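Local structure of SsfS6 (Streptomyces sp. SF2575, 4FZR) at residues 303-308 with 322-327; 227-232 with 266-271; 17-22 with 117-122. The protein is a protein of the GT-B glycosyltransferase clan, related to the erythromycin biosynthesis protein CIII family, and is built from two domains with parallel beta sheets. All blocks are in the same frame, centred on the assembly; numbering follows the deposited sequence.

Interaction 1 (303-308 with 322-327); sequences VVVHHG and PQVSVP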
loop_
_atom_site.group_PDB
_atom_site.type_symbol
_atom_site.label_atom_id
_atom_site.label_comp_id
_atom_site.label_asym_id
_atom_site.label_seq_id
_atom_site.Cartn_x
_atom_site.Cartn_y
_atom_site.Cartn_z
ATOM N N VAL A 303 -0.214 22.896 -15.729
ATOM C CA VAL A 303 0.346 22.270 -16.923
ATOM C C VAL A 303 1.389 21.234 -16.529
ATOM O O VAL A 303 2.165 21.450 -15.598
ATOM C CB VAL A 303 1.031 23.298 -17.853
ATOM C CG1 VAL A 303 1.255 22.694 -19.231
ATOM C CG2 VAL A 303 0.207 24.570 -17.962
ATOM N N VAL A 304 1.412 20.109 -17.236
ATOM C CA VAL A 304 2.485 19.141 -17.059
ATOM C C VAL A 304 3.146 18.848 -18.404
ATOM O O VAL A 304 2.471 18.557 -19.391
ATOM C CB VAL A 304 1.994 17.820 -16.413
ATOM C CG1 VAL A 304 3.167 16.868 -16.205
ATOM C CG2 VAL A 304 1.297 18.090 -15.085
ATOM N N VAL A 305 4.469 18.948 -18.435
ATOM C CA VAL A 305 5.248 18.587 -19.610
ATOM C C VAL A 305 5.997 17.302 -19.285
ATOM O O VAL A 305 6.641 17.228 -18.249
ATOM C CB VAL A 305 6.252 19.695 -19.956
ATOM C CG1 VAL A 305 7.066 19.309 -21.184
ATOM C CG2 VAL A 305 5.522 21.017 -20.167
ATOM N N HIS A 306 5.911 16.284 -20.140
ATOM C CA HIS A 306 6.516 15.000 -19.794
ATOM C C HIS A 306 6.832 14.095 -20.978
ATOM O O HIS A 306 6.539 14.407 -22.128
ATOM C CB HIS A 306 5.639 14.253 -18.779
ATOM C CG HIS A 306 4.274 13.907 -19.294
ATOM N ND1 HIS A 306 3.948 12.656 -19.761
ATOM C CD2 HIS A 306 3.153 14.661 -19.406
ATOM C CE1 HIS A 306 2.679 12.649 -20.145
ATOM N NE2 HIS A 306 2.180 13.852 -19.943
ATOM N N HIS A 307 7.428 12.954 -20.648
ATOM C CA HIS A 307 8.032 12.049 -21.620
ATOM C C HIS A 307 7.041 11.173 -22.387
ATOM O O HIS A 307 7.441 10.414 -23.260
ATOM C CB HIS A 307 9.045 11.143 -20.909
ATOM C CG HIS A 307 8.441 10.284 -19.837
ATOM N ND1 HIS A 307 8.047 10.785 -18.615
ATOM C CD2 HIS A 307 8.155 8.960 -19.811
ATOM C CE1 HIS A 307 7.550 9.806 -17.879
ATOM N NE2 HIS A 307 7.605 8.688 -18.582
ATOM N N GLY A 308 5.753 11.278 -22.069
ATOM C CA GLY A 308 4.743 10.451 -22.715
ATOM C C GLY A 308 4.503 9.097 -22.065
ATOM O O GLY A 308 3.865 8.230 -22.659
ATOM N N PRO A 322 -4.095 19.588 -18.116
ATOM C CA PRO A 322 -3.625 19.523 -19.508
ATOM C C PRO A 322 -2.142 19.166 -19.606
ATOM O O PRO A 322 -1.353 19.574 -18.751
ATOM C CB PRO A 322 -3.890 20.938 -20.048
ATOM C CG PRO A 322 -4.058 21.798 -18.843
ATOM C CD PRO A 322 -4.634 20.918 -17.779
ATOM N N GLN A 323 -1.777 18.413 -20.640
ATOM C CA GLN A 323 -0.435 17.857 -20.739
ATOM C C GLN A 323 0.265 18.245 -22.031
ATOM O O GLN A 323 -0.359 18.318 -23.091
ATOM C CB GLN A 323 -0.491 16.327 -20.677
ATOM C CG GLN A 323 -1.736 15.757 -20.018
ATOM C CD GLN A 323 -1.759 14.239 -20.037
ATOM O OE1 GLN A 323 -0.727 13.594 -20.218
ATOM N NE2 GLN A 323 -2.941 13.663 -19.860
ATOM N N VAL A 324 1.568 18.485 -21.934
ATOM C CA VAL A 324 2.412 18.531 -23.114
ATOM C C VAL A 324 3.239 17.254 -23.111
ATOM O O VAL A 324 4.113 17.063 -22.264
ATOM C CB VAL A 324 3.335 19.760 -23.142
ATOM C CG1 VAL A 324 4.162 19.759 -24.425
ATOM C CG2 VAL A 324 2.522 21.051 -23.014
ATOM N N SER A 325 2.935 16.368 -24.051
ATOM C CA SER A 325 3.620 15.091 -24.147
ATOM C C SER A 325 4.683 15.115 -25.238
ATOM O O SER A 325 4.386 15.435 -26.391
ATOM C CB SER A 325 2.605 13.982 -24.430
ATOM O OG SER A 325 3.244 12.737 -24.642
ATOM N N VAL A 326 5.918 14.787 -24.868
ATOM C CA VAL A 326 6.992 14.618 -25.843
ATOM C C VAL A 326 7.415 13.148 -25.863
ATOM O O VAL A 326 8.425 12.768 -25.269
ATOM C CB VAL A 326 8.193 15.559 -25.566
ATOM C CG1 VAL A 326 8.736 15.387 -24.146
ATOM C CG2 VAL A 326 9.288 15.353 -26.609
ATOM N N PRO A 327 6.630 12.311 -26.561
ATOM C CA PRO A 327 6.767 10.850 -26.513
ATOM C C PRO A 327 8.130 10.353 -26.986
ATOM O O PRO A 327 8.753 10.973 -27.850
ATOM C CB PRO A 327 5.659 10.363 -27.458
ATOM C CG PRO A 327 4.722 11.517 -27.594
ATOM C CD PRO A 327 5.580 12.725 -27.506
#
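His306 reaches across to Gln323 on the sheet face that also carries Val304 and Ser325. The imidazole and amide planes are about 30° apart, nearly coplanar, so donor and acceptor meet nearly in one plane: NE2 of His306 gives a hydrogen bond to OE1 of Gln323 at 2.9 Å, on a lone pair of the amide oxygen and close to the ring plane of His306. Its chi1 of 62° sets CG between the backbone N and the carbonyl carbon, from where the ring can lean over the neighbouring strand. On the face of Val305 and Val324 these two valines stand side by side and point the same way, with CG2 of Val305 3.9 Å from CB of Val324. Beneath the side chains, His306 bonds through its N to Val324 O and receives Val326 N on its O at 2.8 Å. Farther on, Gly308 CA rests 3.3 Å from OG of Ser325. These two strands and the helix 310-318 between them form a beta-alpha-beta unit; that helix packs against His306 and Gln323, helix 358-367 covers Val305 and Val324, and strands 229-231 and 345-347 flank the pair.

Interaction 2 (227-232 with 266-271); sequences QPRLCL and EVVVAV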
loop_
_atom_site.group_PDB
_atom_site.type_symbol
_atom_site.label_atom_id
_atom_site.label_comp_id
_atom_site.label_asym_id
_atom_site.label_seq_id
_atom_site.Cartn_x
_atom_site.Cartn_y
_atom_site.Cartn_z
ATOM N N GLN A 227 0.484 32.115 -9.281
ATOM C CA GLN A 227 0.662 32.191 -10.728
ATOM C C GLN A 227 0.596 30.801 -11.358
ATOM O O GLN A 227 0.718 29.794 -10.659
ATOM C CB GLN A 227 1.998 32.857 -11.064
ATOM C CG GLN A 227 3.203 32.203 -10.413
ATOM C CD GLN A 227 4.511 32.769 -10.929
ATOM O OE1 GLN A 227 4.574 33.310 -12.035
ATOM N NE2 GLN A 227 5.563 32.652 -10.128
ATOM N N PRO A 228 0.393 30.743 -12.686
ATOM C CA PRO A 228 0.356 29.472 -13.420
ATOM C C PRO A 228 1.549 28.581 -13.092
ATOM O O PRO A 228 2.690 29.035 -13.177
ATOM C CB PRO A 228 0.415 29.916 -14.882
ATOM C CG PRO A 228 -0.208 31.261 -14.886
ATOM C CD PRO A 228 0.159 31.896 -13.575
ATOM N N ARG A 229 1.285 27.331 -12.720
ATOM C CA ARG A 229 2.349 26.414 -12.331
ATOM C C ARG A 229 2.499 25.273 -13.328
ATOM O O ARG A 229 1.511 24.720 -13.811
ATOM C CB ARG A 229 2.080 25.850 -10.938
ATOM C CG ARG A 229 3.240 25.042 -10.374
ATOM C CD ARG A 229 3.139 24.873 -8.874
ATOM N NE ARG A 229 2.764 26.112 -8.202
ATOM C CZ ARG A 229 2.489 26.201 -6.904
ATOM N NH1 ARG A 229 2.542 25.120 -6.132
ATOM N NH2 ARG A 229 2.157 27.372 -6.375
ATOM N N LEU A 230 3.745 24.923 -13.630
ATOM C CA LEU A 230 4.026 23.860 -14.585
ATOM C C LEU A 230 4.978 22.833 -13.989
ATOM O O LEU A 230 5.955 23.184 -13.326
ATOM C CB LEU A 230 4.612 24.447 -15.874
ATOM C CG LEU A 230 4.911 23.491 -17.033
ATOM C CD1 LEU A 230 4.841 24.246 -18.360
ATOM C CD2 LEU A 230 6.278 22.833 -16.863
ATOM N N CYS A 231 4.682 21.560 -14.231
ATOM C CA CYS A 231 5.502 20.473 -13.716
ATOM C C CYS A 231 6.174 19.744 -14.879
ATOM O O CYS A 231 5.547 19.507 -15.911
ATOM C CB CYS A 231 4.650 19.516 -12.881
ATOM S SG CYS A 231 5.481 17.975 -12.462
ATOM N N LEU A 232 7.443 19.381 -14.710
ATOM C CA LEU A 232 8.256 18.919 -15.837
ATOM C C LEU A 232 8.521 17.403 -15.882
ATOM O O LEU A 232 8.523 16.806 -16.957
ATOM C CB LEU A 232 9.582 19.684 -15.868
ATOM C CG LEU A 232 10.449 19.486 -17.114
ATOM C CD1 LEU A 232 9.602 19.400 -18.385
ATOM C CD2 LEU A 232 11.454 20.618 -17.216
ATOM N N GLU A 266 5.642 29.305 -13.186
ATOM C CA GLU A 266 6.510 28.900 -12.091
ATOM C C GLU A 266 6.696 27.390 -12.204
ATOM O O GLU A 266 5.723 26.637 -12.189
ATOM C CB GLU A 266 5.904 29.265 -10.737
ATOM C CG GLU A 266 6.741 28.793 -9.557
ATOM C CD GLU A 266 5.994 28.852 -8.239
ATOM O OE1 GLU A 266 4.744 28.834 -8.253
ATOM O OE2 GLU A 266 6.662 28.917 -7.184
ATOM N N VAL A 267 7.945 26.949 -12.322
ATOM C CA VAL A 267 8.229 25.557 -12.661
ATOM C C VAL A 267 8.685 24.721 -11.471
ATOM O O VAL A 267 9.574 25.119 -10.725
ATOM C CB VAL A 267 9.312 25.473 -13.759
ATOM C CG1 VAL A 267 9.784 24.035 -13.949
ATOM C CG2 VAL A 267 8.781 26.042 -15.064
ATOM N N VAL A 268 8.069 23.555 -11.304
ATOM C CA VAL A 268 8.580 22.554 -10.377
ATOM C C VAL A 268 9.018 21.346 -11.197
ATOM O O VAL A 268 8.362 20.976 -12.171
ATOM C CB VAL A 268 7.531 22.135 -9.320
ATOM C CG1 VAL A 268 7.059 23.348 -8.527
ATOM C CG2 VAL A 268 6.355 21.434 -9.972
ATOM N N VAL A 269 10.140 20.745 -10.819
ATOM C CA VAL A 269 10.693 19.638 -11.585
ATOM C C VAL A 269 10.721 18.365 -10.743
ATOM O O VAL A 269 11.600 18.182 -9.901
ATOM C CB VAL A 269 12.111 19.967 -12.087
ATOM C CG1 VAL A 269 12.606 18.877 -13.021
ATOM C CG2 VAL A 269 12.128 21.332 -12.782
ATOM N N ALA A 270 9.748 17.489 -10.978
ATOM C CA ALA A 270 9.627 16.251 -10.218
ATOM C C ALA A 270 10.452 15.136 -10.850
ATOM O O ALA A 270 9.961 14.393 -11.698
ATOM C CB ALA A 270 8.167 15.836 -10.114
ATOM N N VAL A 271 11.708 15.027 -10.428
ATOM C CA VAL A 271 12.593 13.975 -10.908
ATOM C C VAL A 271 13.471 13.464 -9.772
ATOM O O VAL A 271 13.376 13.941 -8.641
ATOM C CB VAL A 271 13.496 14.474 -12.052
ATOM C CG1 VAL A 271 12.660 14.812 -13.278
ATOM C CG2 VAL A 271 14.316 15.677 -11.606
#
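Arg229 and Glu266 leave the same sheet face, and with CG of each anti to the backbone N they run out side by side. The glutamate continues extended, whereas the arginine bends at chi3 (-44°), and this turn carries its guanidinium back beside the carboxylate. The resulting salt bridge joins Arg229 NE to Glu266 OE1 at 3.4 Å. It is a loose one: the guanidinium and carboxylate planes stand almost perpendicular, so the two groups cannot pair flat in the two-pronged manner. At the start of the strands, Gln227 crosses Glu266 at about a right angle and lays its amide against the aliphatic part, NE2 of Gln227 lying 3.5 Å from CB of Glu266.

Further along the face of Arg229, CB of Cys231 lies 3.9 Å from CG2 of Val268. SG of Cys231 is 4.2 Å from CB of Ala270. The other face carries Leu230 beside Val267; beyond the bridged residues, CB of Leu232 approaches CG1 of Val269.

The backbones run parallel and are joined by four hydrogen bonds, from Glu266 N to Pro228 O at 3.0 Å, Leu230 N to Glu266 O, Val268 N to Leu230 O at 2.9 Å, and Leu232 N to Val268 O. The last is the most bent, 140° at the hydrogen, where segment 227-232 leaves the strand.

Leu232 and Val269 pack on helix 253-259, which lies between the strands in sequence, while strands 303-306 and 286-289 flank the pair within the sheet. Parallel neighbours with a helix in the connection are characteristic of the Rossmann-like domains of the GT-B fold, and here 229-231 is the first strand of the C-terminal one.

Interaction 3 (17-22 with 117-122); sequences RILVIA and ALAERW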
loop_
_atom_site.group_PDB
_atom_site.type_symbol
_atom_site.label_atom_id
_atom_site.label_comp_id
_atom_site.label_asym_id
_atom_site.label_seq_id
_atom_site.Cartn_x
_atom_site.Cartn_y
_atom_site.Cartn_z
ATOM N N ARG A 17 -6.359 -16.505 -3.146
ATOM C CA ARG A 17 -4.911 -16.360 -3.203
ATOM C C ARG A 17 -4.548 -15.891 -4.609
ATOM O O ARG A 17 -4.673 -16.650 -5.570
ATOM C CB ARG A 17 -4.244 -17.699 -2.889
ATOM C CG ARG A 17 -3.055 -17.636 -1.949
ATOM C CD ARG A 17 -2.804 -19.015 -1.363
ATOM N NE ARG A 17 -1.620 -19.074 -0.510
ATOM C CZ ARG A 17 -1.629 -18.941 0.815
ATOM N NH1 ARG A 17 -2.766 -18.731 1.471
ATOM N NH2 ARG A 17 -0.491 -19.019 1.491
ATOM N N ILE A 18 -4.115 -14.639 -4.731
ATOM C CA ILE A 18 -3.819 -14.067 -6.045
ATOM C C ILE A 18 -2.336 -13.770 -6.215
ATOM O O ILE A 18 -1.749 -12.993 -5.460
ATOM C CB ILE A 18 -4.627 -12.769 -6.324
ATOM C CG1 ILE A 18 -6.115 -12.993 -6.051
ATOM C CG2 ILE A 18 -4.415 -12.297 -7.765
ATOM C CD1 ILE A 18 -6.531 -12.627 -4.645
ATOM N N LEU A 19 -1.737 -14.415 -7.209
ATOM C CA LEU A 19 -0.371 -14.122 -7.605
ATOM C C LEU A 19 -0.369 -13.017 -8.669
ATOM O O LEU A 19 -0.878 -13.204 -9.775
ATOM C CB LEU A 19 0.304 -15.388 -8.140
ATOM C CG LEU A 19 1.757 -15.246 -8.605
ATOM C CD1 LEU A 19 2.642 -14.672 -7.509
ATOM C CD2 LEU A 19 2.303 -16.585 -9.078
ATOM N N VAL A 20 0.185 -11.860 -8.321
ATOM C CA VAL A 20 0.316 -10.755 -9.265
ATOM C C VAL A 20 1.659 -10.859 -9.977
ATOM O O VAL A 20 2.711 -10.717 -9.355
ATOM C CB VAL A 20 0.222 -9.387 -8.561
ATOM C CG1 VAL A 20 0.134 -8.261 -9.590
ATOM C CG2 VAL A 20 -0.980 -9.360 -7.627
ATOM N N ILE A 21 1.623 -11.123 -11.279
ATOM C CA ILE A 21 2.847 -11.300 -12.051
ATOM C C ILE A 21 3.156 -10.040 -12.854
ATOM O O ILE A 21 2.449 -9.709 -13.805
ATOM C CB ILE A 21 2.756 -12.545 -12.959
ATOM C CG1 ILE A 21 2.728 -13.806 -12.085
ATOM C CG2 ILE A 21 3.926 -12.588 -13.937
ATOM C CD1 ILE A 21 2.616 -15.103 -12.843
ATOM N N ALA A 22 4.213 -9.341 -12.447
ATOM C CA ALA A 22 4.531 -8.019 -12.985
ATOM C C ALA A 22 5.821 -8.012 -13.808
ATOM O O ALA A 22 6.463 -9.049 -13.987
ATOM C CB ALA A 22 4.618 -7.002 -11.852
ATOM N N ALA A 117 7.536 -22.241 -10.617
ATOM C CA ALA A 117 7.972 -22.943 -9.415
ATOM C C ALA A 117 7.345 -22.283 -8.198
ATOM O O ALA A 117 6.882 -22.958 -7.280
ATOM C CB ALA A 117 9.498 -22.934 -9.303
ATOM N N LEU A 118 7.324 -20.956 -8.202
ATOM C CA LEU A 118 6.726 -20.201 -7.110
ATOM C C LEU A 118 5.236 -20.513 -6.985
ATOM O O LEU A 118 4.733 -20.728 -5.884
ATOM C CB LEU A 118 6.934 -18.702 -7.333
ATOM C CG LEU A 118 6.301 -17.771 -6.298
ATOM C CD1 LEU A 118 6.873 -18.010 -4.903
ATOM C CD2 LEU A 118 6.496 -16.327 -6.724
ATOM N N ALA A 119 4.539 -20.543 -8.118
ATOM C CA ALA A 119 3.093 -20.767 -8.138
ATOM C C ALA A 119 2.718 -22.182 -7.701
ATOM O O ALA A 119 1.629 -22.413 -7.174
ATOM C CB ALA A 119 2.541 -20.486 -9.527
ATOM N N GLU A 120 3.614 -23.131 -7.935
ATOM C CA GLU A 120 3.395 -24.503 -7.499
ATOM C C GLU A 120 3.539 -24.627 -5.984
ATOM O O GLU A 120 2.843 -25.416 -5.350
ATOM C CB GLU A 120 4.369 -25.442 -8.210
ATOM C CG GLU A 120 3.913 -25.840 -9.602
ATOM C CD GLU A 120 5.053 -26.332 -10.473
ATOM O OE1 GLU A 120 6.194 -26.404 -9.969
ATOM O OE2 GLU A 120 4.810 -26.640 -11.660
ATOM N N ARG A 121 4.454 -23.854 -5.408
ATOM C CA ARG A 121 4.641 -23.854 -3.963
ATOM C C ARG A 121 3.552 -23.046 -3.270
ATOM O O ARG A 121 3.048 -23.439 -2.218
ATOM C CB ARG A 121 6.009 -23.279 -3.597
ATOM C CG ARG A 121 7.164 -24.238 -3.806
ATOM C CD ARG A 121 8.481 -23.601 -3.400
ATOM N NE ARG A 121 9.569 -24.574 -3.322
ATOM C CZ ARG A 121 10.300 -24.977 -4.359
ATOM N NH1 ARG A 121 10.069 -24.501 -5.576
ATOM N NH2 ARG A 121 11.266 -25.866 -4.177
ATOM N N TRP A 122 3.194 -21.916 -3.865
ATOM C CA TRP A 122 2.263 -20.981 -3.234
ATOM C C TRP A 122 0.805 -21.322 -3.530
ATOM O O TRP A 122 -0.082 -21.019 -2.731
ATOM C CB TRP A 122 2.572 -19.552 -3.685
ATOM C CG TRP A 122 2.035 -18.498 -2.770
ATOM C CD1 TRP A 122 2.361 -18.310 -1.460
ATOM C CD2 TRP A 122 1.090 -17.471 -3.101
ATOM N NE1 TRP A 122 1.674 -17.233 -0.951
ATOM C CE2 TRP A 122 0.888 -16.702 -1.939
ATOM C CE3 TRP A 122 0.395 -17.131 -4.265
ATOM C CZ2 TRP A 122 0.018 -15.615 -1.905
ATOM C CZ3 TRP A 122 -0.469 -16.051 -4.229
ATOM C CH2 TRP A 122 -0.648 -15.305 -3.057
#
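Strand 17-21 and the last turn and a half of helix 93-122 (117-122) run nearly antiparallel, 168° between their directions, with segment axes 10.4 Å apart at closest approach. This is a helix laid on a parallel sheet, in the N-terminal Rossmann-like domain of the GT-B fold: strand 17-21 is a central strand, and the helix leads into its neighbour, strand 126-130. Arg17 and Leu19 both face the helix.

Trp122 lies between helix and strand at the start of the strand, where the backbones are farther apart. With CG anti to its N (chi1 -159°), its indole projects from the helix to the strand and presents its six-membered edge to the backbone, CH2 of Trp122 lying 3.5 Å from O of Ile18. Arg17 crosses one face of the indole. Its chain stays extended from CG to NE, placing CG over the six-membered ring and carrying the guanidinium on toward the five-membered ring in an off-centre cation-pi contact, the planes well inclined to each other. The charge is also paired with Glu45 through a salt bridge at NH1. Deeper in, Leu19 touches Trp122 through CB and sets CD2 3.9 Å from CB of Ala119, while CD1 approaches Leu118. Phe222 of the second subunit meets the Trp122 ring at a steep angle. Arg17 NE also makes a weak hydrogen bond to the O of Trp122, 3.3 Å long and bent to 129° at the hydrogen.

Along the chain the contacts follow one another as interaction 3, interaction 2, interaction 1, with no overlap in sequence. Interactions 1 and 2 belong to the same six-stranded parallel sheet, their centres 12 Å apart, and join directly where strands 229-231 and 303-306 are neighbours: Val305 N probably bonds to Cys231 O at 2.8 Å. Interaction 3 belongs to the seven-stranded sheet on the opposite side of the chain's centre, with centres 36 Å from interaction 1 and 41 Å from interaction 2. Its nearest atoms remain about 17 Å from those of interaction 1. The separation reflects the two Rossmann-like domains of a GT-B protein, each built round its own sheet.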